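Local coordinates for protein serine acetyltransferase 1, putative (Entamoeba histolytica, PDB 7BW9) that probably transfers an acetyl group to the hydroxyl of serine in cysteine biosynthesis, and binds cysteine in a pocket, at residues Leu102-Asp114 and Ile123-Arg137. Sequence-based numbering, arbitrary orientation.
With CYS (cysteine), chain D.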
loop_
_atom_site.group_PDB
_atom_site.type_symbol
_atom_site.label_atom_id
_atom_site.label_comp_id
_atom_site.label_asym_id
_atom_site.label_seq_id
_atom_site.Cartn_x
_atom_site.Cartn_y
_atom_site.Cartn_z
ATOM N N LEU A 102 -12.741 21.046 9.059
ATOM C CA LEU A 102 -13.117 20.042 8.060
ATOM C C LEU A 102 -12.643 18.643 8.455
ATOM O O LEU A 102 -13.393 17.662 8.325
ATOM C CB LEU A 102 -12.555 20.434 6.688
ATOM C CG LEU A 102 -13.274 21.572 5.941
ATOM C CD1 LEU A 102 -12.531 21.947 4.665
ATOM C CD2 LEU A 102 -14.732 21.227 5.632
ATOM N N VAL A 103 -11.404 18.526 8.942
ATOM C CA VAL A 103 -10.894 17.225 9.359
ATOM C C VAL A 103 -11.725 16.677 10.515
ATOM O O VAL A 103 -12.057 15.480 10.554
ATOM C CB VAL A 103 -9.398 17.337 9.714
ATOM C CG1 VAL A 103 -8.922 16.097 10.452
ATOM C CG2 VAL A 103 -8.571 17.570 8.431
ATOM N N LYS A 104 -12.114 17.552 11.451
ATOM C CA LYS A 104 -12.978 17.132 12.554
ATOM C C LYS A 104 -14.279 16.532 12.037
ATOM O O LYS A 104 -14.776 15.541 12.584
ATOM C CB LYS A 104 -13.285 18.315 13.474
ATOM C CG LYS A 104 -12.117 18.801 14.317
ATOM C CD LYS A 104 -12.482 20.131 14.989
ATOM C CE LYS A 104 -13.437 19.919 16.149
ATOM N NZ LYS A 104 -13.857 21.217 16.754
ATOM N N GLN A 105 -14.847 17.119 10.985
ATOM C CA GLN A 105 -16.072 16.557 10.431
ATOM C C GLN A 105 -15.817 15.249 9.697
ATOM O O GLN A 105 -16.657 14.349 9.759
ATOM C CB GLN A 105 -16.750 17.581 9.536
ATOM C CG GLN A 105 -17.136 18.839 10.316
ATOM C CD GLN A 105 -17.759 19.884 9.420
ATOM O OE1 GLN A 105 -18.816 20.435 9.728
ATOM N NE2 GLN A 105 -17.121 20.143 8.290
ATOM N N ASP A 106 -14.652 15.101 9.040
ATOM C CA ASP A 106 -14.294 13.792 8.494
ATOM C C ASP A 106 -14.233 12.738 9.601
ATOM O O ASP A 106 -14.704 11.607 9.423
ATOM C CB ASP A 106 -12.957 13.863 7.741
ATOM C CG ASP A 106 -13.001 14.788 6.506
ATOM O OD1 ASP A 106 -14.073 14.921 5.845
ATOM O OD2 ASP A 106 -11.944 15.387 6.190
ATOM N N ILE A 107 -13.672 13.103 10.758
ATOM C CA ILE A 107 -13.607 12.180 11.892
ATOM C C ILE A 107 -15.005 11.809 12.364
ATOM O O ILE A 107 -15.289 10.638 12.651
ATOM C CB ILE A 107 -12.776 12.801 13.029
ATOM C CG1 ILE A 107 -11.294 12.812 12.650
ATOM C CG2 ILE A 107 -13.043 12.091 14.358
ATOM C CD1 ILE A 107 -10.547 13.941 13.309
ATOM N N ILE A 108 -15.890 12.797 12.473
ATOM C CA ILE A 108 -17.281 12.522 12.828
ATOM C C ILE A 108 -17.899 11.562 11.823
ATOM O O ILE A 108 -18.576 10.599 12.199
ATOM C CB ILE A 108 -18.089 13.829 12.911
ATOM C CG1 ILE A 108 -17.628 14.692 14.103
ATOM C CG2 ILE A 108 -19.591 13.530 12.941
ATOM C CD1 ILE A 108 -17.453 13.937 15.389
ATOM N N ALA A 109 -17.674 11.818 10.528
ATOM C CA ALA A 109 -18.230 10.965 9.476
ATOM C C ALA A 109 -17.707 9.546 9.594
ATOM O O ALA A 109 -18.442 8.582 9.344
ATOM C CB ALA A 109 -17.887 11.527 8.093
ATOM N N ALA A 110 -16.422 9.401 9.957
ATOM C CA ALA A 110 -15.851 8.070 10.148
ATOM C C ALA A 110 -16.533 7.358 11.309
ATOM O O ALA A 110 -16.829 6.155 11.230
ATOM C CB ALA A 110 -14.334 8.170 10.392
ATOM N N TYR A 111 -16.770 8.088 12.395
ATOM C CA TYR A 111 -17.395 7.471 13.591
ATOM C C TYR A 111 -18.827 7.009 13.305
ATOM O O TYR A 111 -19.167 5.928 13.727
ATOM C CB TYR A 111 -17.358 8.393 14.805
ATOM C CG TYR A 111 -18.065 7.821 16.004
ATOM C CD1 TYR A 111 -17.511 6.790 16.738
ATOM C CD2 TYR A 111 -19.295 8.309 16.398
ATOM C CE1 TYR A 111 -18.153 6.267 17.844
ATOM C CE2 TYR A 111 -19.952 7.801 17.503
ATOM C CZ TYR A 111 -19.380 6.777 18.224
ATOM O OH TYR A 111 -20.043 6.286 19.302
ATOM N N THR A 112 -19.626 7.816 12.616
ATOM C CA THR A 112 -21.008 7.413 12.341
ATOM C C THR A 112 -21.067 6.341 11.264
ATOM O O THR A 112 -21.937 5.470 11.315
ATOM C CB THR A 112 -21.876 8.609 11.917
ATOM O OG1 THR A 112 -21.561 8.981 10.571
ATOM C CG2 THR A 112 -21.628 9.809 12.795
ATOM N N GLY A 113 -20.154 6.387 10.294
ATOM C CA GLY A 113 -20.146 5.499 9.154
ATOM C C GLY A 113 -19.509 4.143 9.368
ATOM O O GLY A 113 -19.549 3.312 8.455
ATOM N N ASP A 114 -18.913 3.868 10.525
ATOM C CA ASP A 114 -18.173 2.620 10.717
ATOM C C ASP A 114 -18.545 1.960 12.037
ATOM O O ASP A 114 -18.149 2.465 13.112
ATOM C CB ASP A 114 -16.666 2.870 10.629
ATOM C CG ASP A 114 -15.836 1.582 10.737
ATOM O OD1 ASP A 114 -16.410 0.482 10.579
ATOM O OD2 ASP A 114 -14.604 1.680 10.990
ATOM N N ILE A 123 -9.936 6.675 15.761
ATOM C CA ILE A 123 -10.073 7.253 14.428
ATOM C C ILE A 123 -8.936 8.230 14.164
ATOM O O ILE A 123 -8.290 8.194 13.109
ATOM C CB ILE A 123 -11.452 7.930 14.279
ATOM C CG1 ILE A 123 -12.571 6.893 14.387
ATOM C CG2 ILE A 123 -11.569 8.696 12.959
ATOM C CD1 ILE A 123 -13.904 7.494 14.692
ATOM N N ILE A 124 -8.661 9.101 15.132
ATOM C CA ILE A 124 -7.680 10.151 14.908
ATOM C C ILE A 124 -6.289 9.555 14.755
ATOM O O ILE A 124 -5.496 9.993 13.916
ATOM C CB ILE A 124 -7.732 11.169 16.057
ATOM C CG1 ILE A 124 -9.027 11.983 15.991
ATOM C CG2 ILE A 124 -6.500 12.070 16.015
ATOM C CD1 ILE A 124 -9.219 12.930 17.180
ATOM N N ARG A 125 -5.973 8.542 15.550
ATOM C CA ARG A 125 -4.600 8.061 15.570
ATOM C C ARG A 125 -4.322 7.069 14.454
ATOM O O ARG A 125 -3.177 6.955 14.002
ATOM C CB ARG A 125 -4.297 7.438 16.931
ATOM C CG ARG A 125 -3.894 8.508 17.953
ATOM C CD ARG A 125 -3.402 7.946 19.265
ATOM N NE ARG A 125 -2.299 7.007 19.136
ATOM C CZ ARG A 125 -1.005 7.333 19.091
ATOM N NH1 ARG A 125 -0.611 8.600 19.119
ATOM N NH2 ARG A 125 -0.092 6.376 19.010
ATOM N N SER A 126 -5.345 6.361 13.991
ATOM C CA SER A 126 -5.117 5.155 13.211
ATOM C C SER A 126 -5.888 5.040 11.899
ATOM O O SER A 126 -5.541 4.169 11.101
ATOM C CB SER A 126 -5.428 3.917 14.061
ATOM O OG SER A 126 -4.567 3.871 15.185
ATOM N N TYR A 127 -6.901 5.858 11.634
ATOM C CA TYR A 127 -7.689 5.629 10.409
ATOM C C TYR A 127 -6.973 6.205 9.189
ATOM O O TYR A 127 -6.802 7.428 9.104
ATOM C CB TYR A 127 -9.086 6.215 10.535
ATOM C CG TYR A 127 -10.081 5.197 11.057
ATOM C CD1 TYR A 127 -9.732 4.321 12.074
ATOM C CD2 TYR A 127 -11.353 5.093 10.515
ATOM C CE1 TYR A 127 -10.630 3.376 12.559
ATOM C CE2 TYR A 127 -12.272 4.146 10.989
ATOM C CZ TYR A 127 -11.902 3.292 12.011
ATOM O OH TYR A 127 -12.803 2.346 12.478
ATOM N N PRO A 128 -6.567 5.375 8.215
ATOM C CA PRO A 128 -5.856 5.922 7.043
ATOM C C PRO A 128 -6.693 6.881 6.219
ATOM O O PRO A 128 -6.123 7.752 5.550
ATOM C CB PRO A 128 -5.486 4.676 6.226
ATOM C CG PRO A 128 -6.481 3.631 6.656
ATOM C CD PRO A 128 -6.764 3.919 8.122
ATOM N N GLY A 129 -8.023 6.724 6.218
ATOM C CA GLY A 129 -8.867 7.634 5.461
ATOM C C GLY A 129 -8.878 9.034 6.038
ATOM O O GLY A 129 -9.046 10.010 5.301
ATOM N N ILE A 130 -8.695 9.144 7.357
ATOM C CA ILE A 130 -8.556 10.438 8.009
ATOM C C ILE A 130 -7.190 11.028 7.706
ATOM O O ILE A 130 -7.064 12.219 7.399
ATOM C CB ILE A 130 -8.775 10.301 9.529
ATOM C CG1 ILE A 130 -10.198 9.847 9.836
ATOM C CG2 ILE A 130 -8.446 11.599 10.234
ATOM C CD1 ILE A 130 -11.268 10.744 9.274
ATOM N N HIS A 131 -6.142 10.207 7.781
ATOM C CA HIS A 131 -4.801 10.736 7.542
ATOM C C HIS A 131 -4.668 11.235 6.115
ATOM O O HIS A 131 -4.033 12.266 5.874
ATOM C CB HIS A 131 -3.729 9.684 7.858
ATOM C CG HIS A 131 -3.694 9.289 9.305
ATOM N ND1 HIS A 131 -3.090 8.133 9.750
ATOM C CD2 HIS A 131 -4.205 9.896 10.403
ATOM C CE1 HIS A 131 -3.231 8.044 11.062
ATOM N NE2 HIS A 131 -3.901 9.104 11.483
ATOM N N VAL A 132 -5.289 10.546 5.159
ATOM C CA VAL A 132 -5.143 10.999 3.776
ATOM C C VAL A 132 -5.840 12.341 3.585
ATOM O O VAL A 132 -5.381 13.179 2.802
ATOM C CB VAL A 132 -5.650 9.926 2.784
ATOM C CG1 VAL A 132 -7.174 9.875 2.745
ATOM C CG2 VAL A 132 -5.115 10.197 1.382
ATOM N N MET A 133 -6.932 12.585 4.317
ATOM C CA MET A 133 -7.651 13.845 4.177
ATOM C C MET A 133 -6.956 14.994 4.901
ATOM O O MET A 133 -7.003 16.130 4.419
ATOM C CB MET A 133 -9.091 13.679 4.665
ATOM C CG MET A 133 -9.958 12.859 3.685
ATOM S SD MET A 133 -9.757 13.344 1.947
ATOM C CE MET A 133 -10.335 15.050 2.056
ATOM N N MET A 134 -6.301 14.729 6.039
ATOM C CA MET A 134 -5.391 15.724 6.606
ATOM C C MET A 134 -4.403 16.226 5.554
ATOM O O MET A 134 -4.210 17.433 5.386
ATOM C CB MET A 134 -4.625 15.135 7.793
ATOM C CG MET A 134 -5.468 14.640 8.957
ATOM S SD MET A 134 -4.369 14.102 10.295
ATOM C CE MET A 134 -5.531 13.736 11.613
ATOM N N ILE A 135 -3.771 15.307 4.825
ATOM C CA ILE A 135 -2.825 15.714 3.791
ATOM C C ILE A 135 -3.547 16.359 2.609
ATOM O O ILE A 135 -3.096 17.388 2.083
ATOM C CB ILE A 135 -1.983 14.511 3.344
ATOM C CG1 ILE A 135 -1.299 13.882 4.551
ATOM C CG2 ILE A 135 -0.947 14.927 2.297
ATOM C CD1 ILE A 135 -0.281 14.813 5.255
ATOM N N GLN A 136 -4.669 15.767 2.162
ATOM C CA GLN A 136 -5.304 16.235 0.927
ATOM C C GLN A 136 -5.827 17.657 1.070
ATOM O O GLN A 136 -5.683 18.471 0.151
ATOM C CB GLN A 136 -6.446 15.305 0.509
ATOM C CG GLN A 136 -6.779 15.379 -1.020
ATOM C CD GLN A 136 -7.712 16.524 -1.379
ATOM O OE1 GLN A 136 -8.467 16.993 -0.532
ATOM N NE2 GLN A 136 -7.640 17.000 -2.623
ATOM N N ARG A 137 -6.450 17.971 2.208
ATOM C CA ARG A 137 -6.976 19.317 2.398
ATOM C C ARG A 137 -5.856 20.354 2.465
ATOM O O ARG A 137 -6.042 21.491 2.015
ATOM C CB ARG A 137 -7.863 19.337 3.645
ATOM C CG ARG A 137 -9.050 18.364 3.485
ATOM C CD ARG A 137 -10.216 18.719 4.363
ATOM N NE ARG A 137 -11.298 17.732 4.338
ATOM C CZ ARG A 137 -12.244 17.670 3.394
ATOM N NH1 ARG A 137 -12.231 18.521 2.376
ATOM N NH2 ARG A 137 -13.207 16.759 3.477
HETATM N N CYS D . -15.608 -1.157 8.623
HETATM C CA CYS D . -16.985 -1.642 8.336
HETATM C C CYS D . -17.473 -2.595 9.443
HETATM O O CYS D . -16.749 -2.893 10.340
HETATM C CB CYS D . -17.041 -2.292 6.960
HETATM S SG CYS D . -16.022 -3.776 6.798
HETATM O OXT CYS D . -18.620 -3.008 9.365
#
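Arg-137 meets Asp-106 across an antiparallel helix pair (102-113 and 128-137, axes 9.9 Å apart at 162°) in the helical part that precedes the left-handed beta-helix of this hexapeptide-repeat transferase, and illustrates how a buried ion pair can join two helices while its remaining polar atoms reach the next part of the fold. From CB, the arginine sets CG beside its backbone N (chi1 -61°) and runs extended to NE, carrying CD to 3.7 Å from Leu-102 CB. NE bonds Asp-106 OD2 at 3.1 Å and NH2 bonds OD1, both fairly straight: a side-on grip on the syn lone pairs, carboxylate and guanidinium planes 19° apart. Met-133 CE covers one guanidinium face and Leu-102 CB the other, toward NE. NH1 and NH2 continue to the carbonyls of Ile-172 and Gly-173, and Asp-106 OD1 also accepts from Phe-176 N. Ile-107 packs its CD1 3.7 Å from Ile-124 CG1 of helix 120-126 and its CG1 against Ile-130 CG2 of helix 128-144. At the far end lies the cysteine pocket, completed by Asp-179 and by Arg-222 of the second subunit. Tyr-127 OH is modelled 2.4 Å from Asp-114 OD2, a doubtfully short distance; Asp-114 OD1 takes the ligand N at 2.7 Å.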